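Local coordinates for protein Pgp2 (Campylobacter jejuni subsp. jejuni, PDB 6XJ6) that probably acts as a peptidoglycan LD-carboxypeptidase of the YkuD family and directs helical cell shape, with an accessory NTF2-like domain whose pocket binds peptidoglycan, at residues K16-I29 with L39-K51. Numbering follows the deposited sequence.
Sequences KNISLGYYDDNVAI and LRVYSYEDGKIRK
Tyr-44 holds its CG anti to the backbone N (chi1 175°) and Tyr-23 sets its CG beside the backbone N and anti to the carbonyl carbon (chi1 -58°), and these two rotations bring the rings together in a T-shaped stack. The edge of Tyr-23, led by CD2, points over the centre of the Tyr-44 face, with centroids 5.1 Å apart and planes at 74°. The opposite face of Tyr-44 receives the backbone N of Gly-47, offset toward the rim, where the type I' turn from Glu-45 to Lys-48 folds back over the ring. At the phenol end, water 2 lies in the ring plane, 2.7 Å from Tyr-44 OH, and also donates to Tyr-23 O. Val-27 CG2 sits over the centre of the Tyr-23 ring and 3.9 Å from Tyr-44 CB, so that the Tyr-23 ring packs on the same sheet face as Tyr-44.

Along the strands, Val-27 and Ile-29 form antiparallel hydrogen-bonded pairs with Tyr-44 and Tyr-42; Tyr-44 N reaches Val-27 O at 2.8 Å. Leu-20 CD1 meets the Tyr-42 ring at CD2, 3.5 Å away. The Glu-45 to Lys-48 turn is held where Asn-17 N donates to a lone pair of Gly-47 O (2.8 Å), while Asn-17 OD1 closes an Asx turn by accepting from Ser-19 N, and takes a second bond from Ser-19 OG.

The pattern is an antiparallel meander of strands 27-33, 38-45 and 48-56 whose Tyr-42/Tyr-44 face is covered by the preceding residues 16-23. Helix 141-151 packs against Val-41 on the other face, and the backbone of Tyr-22 hydrogen-bonds to Ile-238 of strand 232-240, linking this segment to the sheet of the NTF2-like domain.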
ATOM      1  N   LYS A  16       4.456  -1.825 -20.444  1.00 23.96           N
ATOM      2  CA  LYS A  16       3.796  -0.854 -19.585  1.00 22.18           C
ATOM      3  C   LYS A  16       4.766  -0.296 -18.552  1.00 22.60           C
ATOM      4  O   LYS A  16       5.691  -0.975 -18.099  1.00 23.41           O
ATOM      5  CB  LYS A  16       2.616  -1.506 -18.871  1.00 23.76           C
ATOM      6  CG  LYS A  16       1.491  -1.869 -19.807  1.00 26.07           C
ATOM      7  CD  LYS A  16       0.475  -2.783 -19.159  1.00 27.79           C
ATOM      8  CE  LYS A  16      -0.476  -3.392 -20.195  1.00 29.49           C
ATOM      9  NZ  LYS A  16       0.214  -4.193 -21.254  1.00 34.11           N
ATOM     10  N   ASN A  17       4.544   0.962 -18.183  1.00 21.32           N
ATOM     11  CA  ASN A  17       5.300   1.592 -17.107  1.00 20.79           C
ATOM     12  C   ASN A  17       4.651   1.174 -15.796  1.00 20.90           C
ATOM     13  O   ASN A  17       3.622   1.724 -15.393  1.00 19.64           O
ATOM     14  CB  ASN A  17       5.302   3.107 -17.264  1.00 23.03           C
ATOM     15  CG  ASN A  17       6.142   3.793 -16.212  1.00 22.16           C
ATOM     16  OD1 ASN A  17       6.466   3.202 -15.179  1.00 21.43           O
ATOM     17  ND2 ASN A  17       6.487   5.049 -16.456  1.00 24.59           N
ATOM     18  N   ILE A  18       5.247   0.182 -15.143  1.00 20.19           N
ATOM     19  CA  ILE A  18       4.750  -0.332 -13.876  1.00 18.72           C
ATOM     20  C   ILE A  18       5.597   0.156 -12.702  1.00 19.43           C
ATOM     21  O   ILE A  18       5.495  -0.378 -11.596  1.00 19.20           O
ATOM     22  CB  ILE A  18       4.606  -1.863 -13.893  1.00 20.18           C
ATOM     23  CG1 ILE A  18       5.873  -2.562 -14.411  1.00 22.10           C
ATOM     24  CG2 ILE A  18       3.420  -2.252 -14.762  1.00 21.01           C
ATOM     25  CD1 ILE A  18       7.119  -2.394 -13.564  1.00 23.83           C
ATOM     26  N   SER A  19       6.414   1.189 -12.919  1.00 19.04           N
ATOM     27  CA  SER A  19       7.383   1.610 -11.909  1.00 18.80           C
ATOM     28  C   SER A  19       6.720   2.084 -10.619  1.00 17.95           C
ATOM     29  O   SER A  19       7.332   1.999  -9.546  1.00 18.98           O
ATOM     30  CB  SER A  19       8.286   2.705 -12.484  1.00 20.75           C
ATOM     31  OG  SER A  19       7.545   3.866 -12.819  1.00 20.69           O
ATOM     32  N   LEU A  20       5.498   2.614 -10.696  1.00 18.47           N
ATOM     33  CA  LEU A  20       4.750   2.997  -9.504  1.00 16.95           C
ATOM     34  C   LEU A  20       3.661   1.992  -9.160  1.00 15.98           C
ATOM     35  O   LEU A  20       2.789   2.292  -8.332  1.00 15.86           O
ATOM     36  CB  LEU A  20       4.152   4.392  -9.666  1.00 16.20           C
ATOM     37  CG  LEU A  20       5.172   5.506  -9.896  1.00 17.87           C
ATOM     38  CD1 LEU A  20       4.470   6.844 -10.071  1.00 18.85           C
ATOM     39  CD2 LEU A  20       6.198   5.573  -8.764  1.00 18.37           C
ATOM     40  N   GLY A  21       3.710   0.812  -9.756  1.00 15.06           N
ATOM     41  CA  GLY A  21       2.726  -0.229  -9.545  1.00 15.81           C
ATOM     42  C   GLY A  21       2.047  -0.640 -10.841  1.00 14.97           C
ATOM     43  O   GLY A  21       2.132   0.028 -11.869  1.00 16.71           O
ATOM     44  N   TYR A  22       1.350  -1.768 -10.747  1.00 15.67           N
ATOM     45  CA  TYR A  22       0.567  -2.343 -11.835  1.00 15.91           C
ATOM     46  C   TYR A  22      -0.869  -2.413 -11.334  1.00 16.36           C
ATOM     47  O   TYR A  22      -1.146  -3.092 -10.339  1.00 16.97           O
ATOM     48  CB  TYR A  22       1.119  -3.734 -12.147  1.00 17.32           C
ATOM     49  CG  TYR A  22       0.504  -4.506 -13.296  1.00 17.72           C
ATOM     50  CD1 TYR A  22       0.261  -3.916 -14.527  1.00 19.20           C
ATOM     51  CD2 TYR A  22       0.221  -5.858 -13.154  1.00 19.04           C
ATOM     52  CE1 TYR A  22      -0.276  -4.648 -15.573  1.00 21.42           C
ATOM     53  CE2 TYR A  22      -0.312  -6.598 -14.191  1.00 19.83           C
ATOM     54  CZ  TYR A  22      -0.559  -5.990 -15.398  1.00 20.04           C
ATOM     55  OH  TYR A  22      -1.096  -6.730 -16.432  1.00 24.69           O
ATOM     56  N   TYR A  23      -1.768  -1.685 -11.993  1.00 16.70           N
ATOM     57  CA  TYR A  23      -3.121  -1.464 -11.501  1.00 16.54           C
ATOM     58  C   TYR A  23      -4.152  -1.951 -12.509  1.00 17.87           C
ATOM     59  O   TYR A  23      -4.011  -1.751 -13.720  1.00 20.17           O
ATOM     60  CB  TYR A  23      -3.339   0.024 -11.201  1.00 17.33           C
ATOM     61  CG  TYR A  23      -2.346   0.520 -10.186  1.00 16.12           C
ATOM     62  CD1 TYR A  23      -2.586   0.355  -8.835  1.00 15.35           C
ATOM     63  CD2 TYR A  23      -1.137   1.099 -10.573  1.00 17.23           C
ATOM     64  CE1 TYR A  23      -1.678   0.765  -7.898  1.00 15.03           C
ATOM     65  CE2 TYR A  23      -0.213   1.519  -9.627  1.00 16.57           C
ATOM     66  CZ  TYR A  23      -0.495   1.339  -8.288  1.00 14.57           C
ATOM     67  OH  TYR A  23       0.393   1.730  -7.307  1.00 16.86           O
ATOM     68  N   ASP A  24      -5.221  -2.551 -11.993  1.00 18.61           N
ATOM     69  CA  ASP A  24      -6.249  -3.092 -12.872  1.00 19.38           C
ATOM     70  C   ASP A  24      -7.028  -1.993 -13.583  1.00 21.37           C
ATOM     71  O   ASP A  24      -7.485  -2.197 -14.713  1.00 25.80           O
ATOM     72  CB  ASP A  24      -7.195  -3.985 -12.075  1.00 20.35           C
ATOM     73  CG  ASP A  24      -8.182  -4.703 -12.960  1.00 26.06           C
ATOM     74  OD1 ASP A  24      -7.766  -5.614 -13.701  1.00 31.77           O
ATOM     75  OD2 ASP A  24      -9.367  -4.346 -12.918  1.00 28.60           O
ATOM     76  N   ASP A  25      -7.173  -0.824 -12.960  1.00 24.50           N
ATOM     77  CA  ASP A  25      -7.866   0.308 -13.562  1.00 27.58           C
ATOM     78  C   ASP A  25      -7.082   1.578 -13.245  1.00 24.80           C
ATOM     79  O   ASP A  25      -6.016   1.533 -12.622  1.00 23.64           O
ATOM     80  CB  ASP A  25      -9.324   0.368 -13.079  1.00 35.49           C
ATOM     81  CG  ASP A  25     -10.169   1.362 -13.865  1.00 44.02           C
ATOM     82  OD1 ASP A  25     -10.014   1.443 -15.104  1.00 44.35           O
ATOM     83  OD2 ASP A  25     -10.989   2.069 -13.236  1.00 48.76           O
ATOM     84  N   ASN A  26      -7.614   2.714 -13.690  1.00 22.33           N
ATOM     85  CA  ASN A  26      -6.932   3.994 -13.544  1.00 21.15           C
ATOM     86  C   ASN A  26      -6.843   4.404 -12.083  1.00 20.54           C
ATOM     87  O   ASN A  26      -7.809   4.283 -11.327  1.00 22.16           O
ATOM     88  CB  ASN A  26      -7.699   5.075 -14.301  1.00 25.08           C
ATOM     89  CG  ASN A  26      -7.639   4.894 -15.803  1.00 29.83           C
ATOM     90  OD1 ASN A  26      -7.075   3.920 -16.305  1.00 30.37           O
ATOM     91  ND2 ASN A  26      -8.227   5.834 -16.531  1.00 35.43           N
ATOM     92  N   VAL A  27      -5.682   4.930 -11.703  1.00 18.58           N
ATOM     93  CA  VAL A  27      -5.433   5.415 -10.353  1.00 18.08           C
ATOM     94  C   VAL A  27      -4.537   6.642 -10.444  1.00 17.28           C
ATOM     95  O   VAL A  27      -3.947   6.941 -11.482  1.00 20.68           O
ATOM     96  CB  VAL A  27      -4.780   4.347  -9.437  1.00 18.57           C
ATOM     97  CG1 VAL A  27      -5.624   3.083  -9.376  1.00 19.82           C
ATOM     98  CG2 VAL A  27      -3.361   4.016  -9.893  1.00 18.94           C
ATOM     99  N   ALA A  28      -4.438   7.350  -9.331  1.00 17.15           N
ATOM    100  CA  ALA A  28      -3.432   8.378  -9.148  1.00 17.33           C
ATOM    101  C   ALA A  28      -2.539   7.968  -7.990  1.00 15.65           C
ATOM    102  O   ALA A  28      -3.000   7.355  -7.021  1.00 16.73           O
ATOM    103  CB  ALA A  28      -4.065   9.736  -8.838  1.00 18.31           C
ATOM    104  N   ILE A  29      -1.259   8.309  -8.097  1.00 16.21           N
ATOM    105  CA  ILE A  29      -0.284   8.027  -7.050  1.00 16.91           C
ATOM    106  C   ILE A  29       0.329   9.345  -6.602  1.00 14.64           C
ATOM    107  O   ILE A  29       0.936  10.056  -7.410  1.00 16.21           O
ATOM    108  CB  ILE A  29       0.810   7.060  -7.521  1.00 17.25           C
ATOM    109  CG1 ILE A  29       0.197   5.751  -8.037  1.00 20.94           C
ATOM    110  CG2 ILE A  29       1.785   6.795  -6.383  1.00 17.46           C
ATOM    111  CD1 ILE A  29       0.131   5.678  -9.539  1.00 23.24           C
ATOM    112  N   LEU A  39       6.785  16.547  -3.711  1.00 17.86           N
ATOM    113  CA  LEU A  39       5.565  15.769  -3.857  1.00 17.08           C
ATOM    114  C   LEU A  39       5.103  15.882  -5.303  1.00 17.33           C
ATOM    115  O   LEU A  39       5.053  16.985  -5.862  1.00 19.04           O
ATOM    116  CB  LEU A  39       4.469  16.270  -2.907  1.00 16.94           C
ATOM    117  CG  LEU A  39       3.126  15.527  -2.950  1.00 17.31           C
ATOM    118  CD1 LEU A  39       2.442  15.589  -1.580  1.00 18.57           C
ATOM    119  CD2 LEU A  39       2.191  16.100  -4.018  1.00 17.48           C
ATOM    120  N   ARG A  40       4.793  14.739  -5.910  1.00 17.16           N
ATOM    121  CA  ARG A  40       4.274  14.685  -7.267  1.00 17.26           C
ATOM    122  C   ARG A  40       3.025  13.822  -7.268  1.00 18.66           C
ATOM    123  O   ARG A  40       2.892  12.906  -6.456  1.00 19.03           O
ATOM    124  CB  ARG A  40       5.314  14.101  -8.235  1.00 18.41           C
ATOM    125  CG  ARG A  40       6.491  15.028  -8.483  1.00 20.85           C
ATOM    126  CD  ARG A  40       7.694  14.334  -9.099  1.00 22.95           C
ATOM    127  NE  ARG A  40       8.694  15.326  -9.480  1.00 27.23           N
ATOM    128  CZ  ARG A  40       9.992  15.083  -9.648  1.00 31.96           C
ATOM    129  NH1 ARG A  40      10.484  13.863  -9.471  1.00 36.75           N
ATOM    130  NH2 ARG A  40      10.804  16.073  -9.992  1.00 33.44           N
ATOM    131  N   VAL A  41       2.088  14.141  -8.154  1.00 17.56           N
ATOM    132  CA  VAL A  41       0.929  13.291  -8.393  1.00 16.83           C
ATOM    133  C   VAL A  41       1.035  12.743  -9.803  1.00 17.74           C
ATOM    134  O   VAL A  41       1.171  13.504 -10.772  1.00 18.14           O
ATOM    135  CB  VAL A  41      -0.407  14.023  -8.188  1.00 17.10           C
ATOM    136  CG1 VAL A  41      -1.554  13.033  -8.351  1.00 19.69           C
ATOM    137  CG2 VAL A  41      -0.465  14.666  -6.812  1.00 19.20           C
ATOM    138  N   TYR A  42       0.971  11.425  -9.912  1.00 17.33           N
ATOM    139  CA  TYR A  42       1.029  10.744 -11.191  1.00 18.39           C
ATOM    140  C   TYR A  42      -0.287  10.035 -11.447  1.00 18.62           C
ATOM    141  O   TYR A  42      -0.840   9.398 -10.552  1.00 20.12           O
ATOM    142  CB  TYR A  42       2.120   9.687 -11.188  1.00 18.52           C
ATOM    143  CG  TYR A  42       3.512  10.241 -11.139  1.00 20.31           C
ATOM    144  CD1 TYR A  42       4.168  10.628 -12.302  1.00 21.77           C
ATOM    145  CD2 TYR A  42       4.186  10.363  -9.933  1.00 23.97           C
ATOM    146  CE1 TYR A  42       5.449  11.128 -12.255  1.00 25.35           C
ATOM    147  CE2 TYR A  42       5.466  10.860  -9.883  1.00 26.07           C
ATOM    148  CZ  TYR A  42       6.094  11.239 -11.044  1.00 28.06           C
ATOM    149  OH  TYR A  42       7.377  11.738 -10.995  1.00 33.52           O
ATOM    150  N   SER A  43      -0.796  10.167 -12.668  0.58 18.11           N
ATOM    151  CA  SER A  43      -1.916   9.360 -13.119  0.58 20.81           C
ATOM    152  C   SER A  43      -1.377   8.120 -13.820  0.58 21.08           C
ATOM    153  O   SER A  43      -0.382   8.185 -14.546  0.58 24.01           O
ATOM    154  CB  SER A  43      -2.798  10.154 -14.084  0.58 25.66           C
ATOM    155  OG  SER A  43      -2.075  10.533 -15.238  0.58 29.12           O
ATOM    156  N   TYR A  44      -2.033   6.990 -13.582  1.00 18.60           N
ATOM    157  CA  TYR A  44      -1.713   5.730 -14.236  1.00 18.77           C
ATOM    158  C   TYR A  44      -2.926   5.331 -15.052  1.00 20.71           C
ATOM    159  O   TYR A  44      -4.026   5.212 -14.504  1.00 20.83           O
ATOM    160  CB  TYR A  44      -1.428   4.658 -13.185  1.00 20.15           C
ATOM    161  CG  TYR A  44      -1.205   3.257 -13.723  1.00 19.16           C
ATOM    162  CD1 TYR A  44      -2.275   2.438 -14.052  1.00 19.43           C
ATOM    163  CD2 TYR A  44       0.078   2.744 -13.867  1.00 19.46           C
ATOM    164  CE1 TYR A  44      -2.070   1.153 -14.526  1.00 19.03           C
ATOM    165  CE2 TYR A  44       0.289   1.464 -14.331  1.00 19.33           C
ATOM    166  CZ  TYR A  44      -0.785   0.673 -14.657  1.00 18.64           C
ATOM    167  OH  TYR A  44      -0.567  -0.604 -15.119  1.00 21.43           O
ATOM    168  N   GLU A  45      -2.726   5.138 -16.358  1.00 21.56           N
ATOM    169  CA  GLU A  45      -3.778   4.691 -17.269  1.00 24.67           C
ATOM    170  C   GLU A  45      -3.194   3.580 -18.134  1.00 21.16           C
ATOM    171  O   GLU A  45      -2.415   3.855 -19.048  1.00 24.58           O
ATOM    172  CB  GLU A  45      -4.273   5.848 -18.125  1.00 31.30           C
ATOM    173  CG  GLU A  45      -4.865   6.993 -17.327  1.00 41.05           C
ATOM    174  CD  GLU A  45      -5.344   8.130 -18.208  1.00 49.19           C
ATOM    175  OE1 GLU A  45      -5.350   7.966 -19.451  1.00 50.09           O
ATOM    176  OE2 GLU A  45      -5.714   9.188 -17.653  1.00 53.24           O
ATOM    177  N   ASP A  46      -3.544   2.332 -17.823  1.00 24.45           N
ATOM    178  CA  ASP A  46      -3.118   1.169 -18.608  1.00 27.96           C
ATOM    179  C   ASP A  46      -1.615   1.197 -18.890  1.00 26.50           C
ATOM    180  O   ASP A  46      -1.157   0.966 -20.010  1.00 26.76           O
ATOM    181  CB  ASP A  46      -3.933   1.031 -19.899  1.00 33.14           C
ATOM    182  CG  ASP A  46      -3.572  -0.220 -20.695  1.00 40.95           C
ATOM    183  OD1 ASP A  46      -3.250  -0.103 -21.902  1.00 43.32           O
ATOM    184  OD2 ASP A  46      -3.589  -1.320 -20.106  1.00 45.13           O
ATOM    185  N   GLY A  47      -0.838   1.478 -17.849  1.00 24.34           N
ATOM    186  CA  GLY A  47       0.601   1.434 -17.974  1.00 25.07           C
ATOM    187  C   GLY A  47       1.236   2.681 -18.536  1.00 23.48           C
ATOM    188  O   GLY A  47       2.450   2.686 -18.773  1.00 25.17           O
ATOM    189  N   LYS A  48       0.459   3.733 -18.773  1.00 22.58           N
ATOM    190  CA  LYS A  48       0.996   5.036 -19.129  1.00 23.15           C
ATOM    191  C   LYS A  48       0.935   5.929 -17.902  1.00 23.29           C
ATOM    192  O   LYS A  48      -0.120   6.053 -17.273  1.00 24.17           O
ATOM    193  CB  LYS A  48       0.184   5.670 -20.259  1.00 29.26           C
ATOM    194  CG  LYS A  48       0.267   4.928 -21.584  1.00 37.25           C
ATOM    195  CD  LYS A  48      -1.120   4.533 -22.086  1.00 44.51           C
ATOM    196  CE  LYS A  48      -2.004   5.749 -22.364  1.00 47.97           C
ATOM    197  NZ  LYS A  48      -3.437   5.367 -22.523  1.00 48.58           N
ATOM    198  N   ILE A  49       2.069   6.534 -17.560  1.00 22.94           N
ATOM    199  CA  ILE A  49       2.188   7.426 -16.414  1.00 23.24           C
ATOM    200  C   ILE A  49       2.264   8.855 -16.924  1.00 22.37           C
ATOM    201  O   ILE A  49       2.970   9.139 -17.898  1.00 26.06           O
ATOM    202  CB  ILE A  49       3.435   7.071 -15.580  1.00 25.54           C
ATOM    203  CG1 ILE A  49       3.215   5.747 -14.837  1.00 29.16           C
ATOM    204  CG2 ILE A  49       3.802   8.204 -14.611  1.00 26.05           C
ATOM    205  CD1 ILE A  49       2.284   5.841 -13.638  1.00 31.35           C
ATOM    206  N   ARG A  50       1.559   9.759 -16.246  1.00 22.89           N
ATOM    207  CA  ARG A  50       1.598  11.177 -16.568  1.00 23.36           C
ATOM    208  C   ARG A  50       1.704  11.961 -15.271  1.00 22.64           C
ATOM    209  O   ARG A  50       0.953  11.700 -14.327  1.00 21.16           O
ATOM    210  CB  ARG A  50       0.335  11.595 -17.329  1.00 28.14           C
ATOM    211  CG  ARG A  50       0.400  12.990 -17.921  1.00 34.37           C
ATOM    212  CD  ARG A  50      -0.806  13.261 -18.811  1.00 40.93           C
ATOM    213  NE  ARG A  50      -1.905  13.894 -18.078  1.00 49.39           N
ATOM    214  CZ  ARG A  50      -2.465  15.064 -18.394  1.00 55.28           C
ATOM    215  NH1 ARG A  50      -2.059  15.760 -19.450  1.00 57.00           N
ATOM    216  NH2 ARG A  50      -3.456  15.538 -17.650  1.00 56.94           N
ATOM    217  N   LYS A  51       2.633  12.912 -15.220  1.00 22.87           N
ATOM    218  CA  LYS A  51       2.771  13.773 -14.050  1.00 21.71           C
ATOM    219  C   LYS A  51       1.745  14.895 -14.135  1.00 20.80           C
ATOM    220  O   LYS A  51       1.784  15.715 -15.062  1.00 24.41           O
ATOM    221  CB  LYS A  51       4.185  14.347 -13.956  1.00 22.64           C
ATOM    222  CG  LYS A  51       4.445  15.086 -12.648  1.00 23.73           C
ATOM    223  CD  LYS A  51       5.925  15.377 -12.430  1.00 27.12           C
ATOM    224  CE  LYS A  51       6.436  16.452 -13.362  1.00 27.75           C
ATOM    225  NZ  LYS A  51       7.885  16.712 -13.147  1.00 26.94           N
TER
HETATM  226  O   HOH W   1       4.571   6.094 -18.958  1.00 29.91           O
HETATM  227  O   HOH W   2      -2.651  -1.821 -16.244  1.00 25.54           O
HETATM  228  O   HOH W   3      -5.361   1.631 -15.873  1.00 30.03           O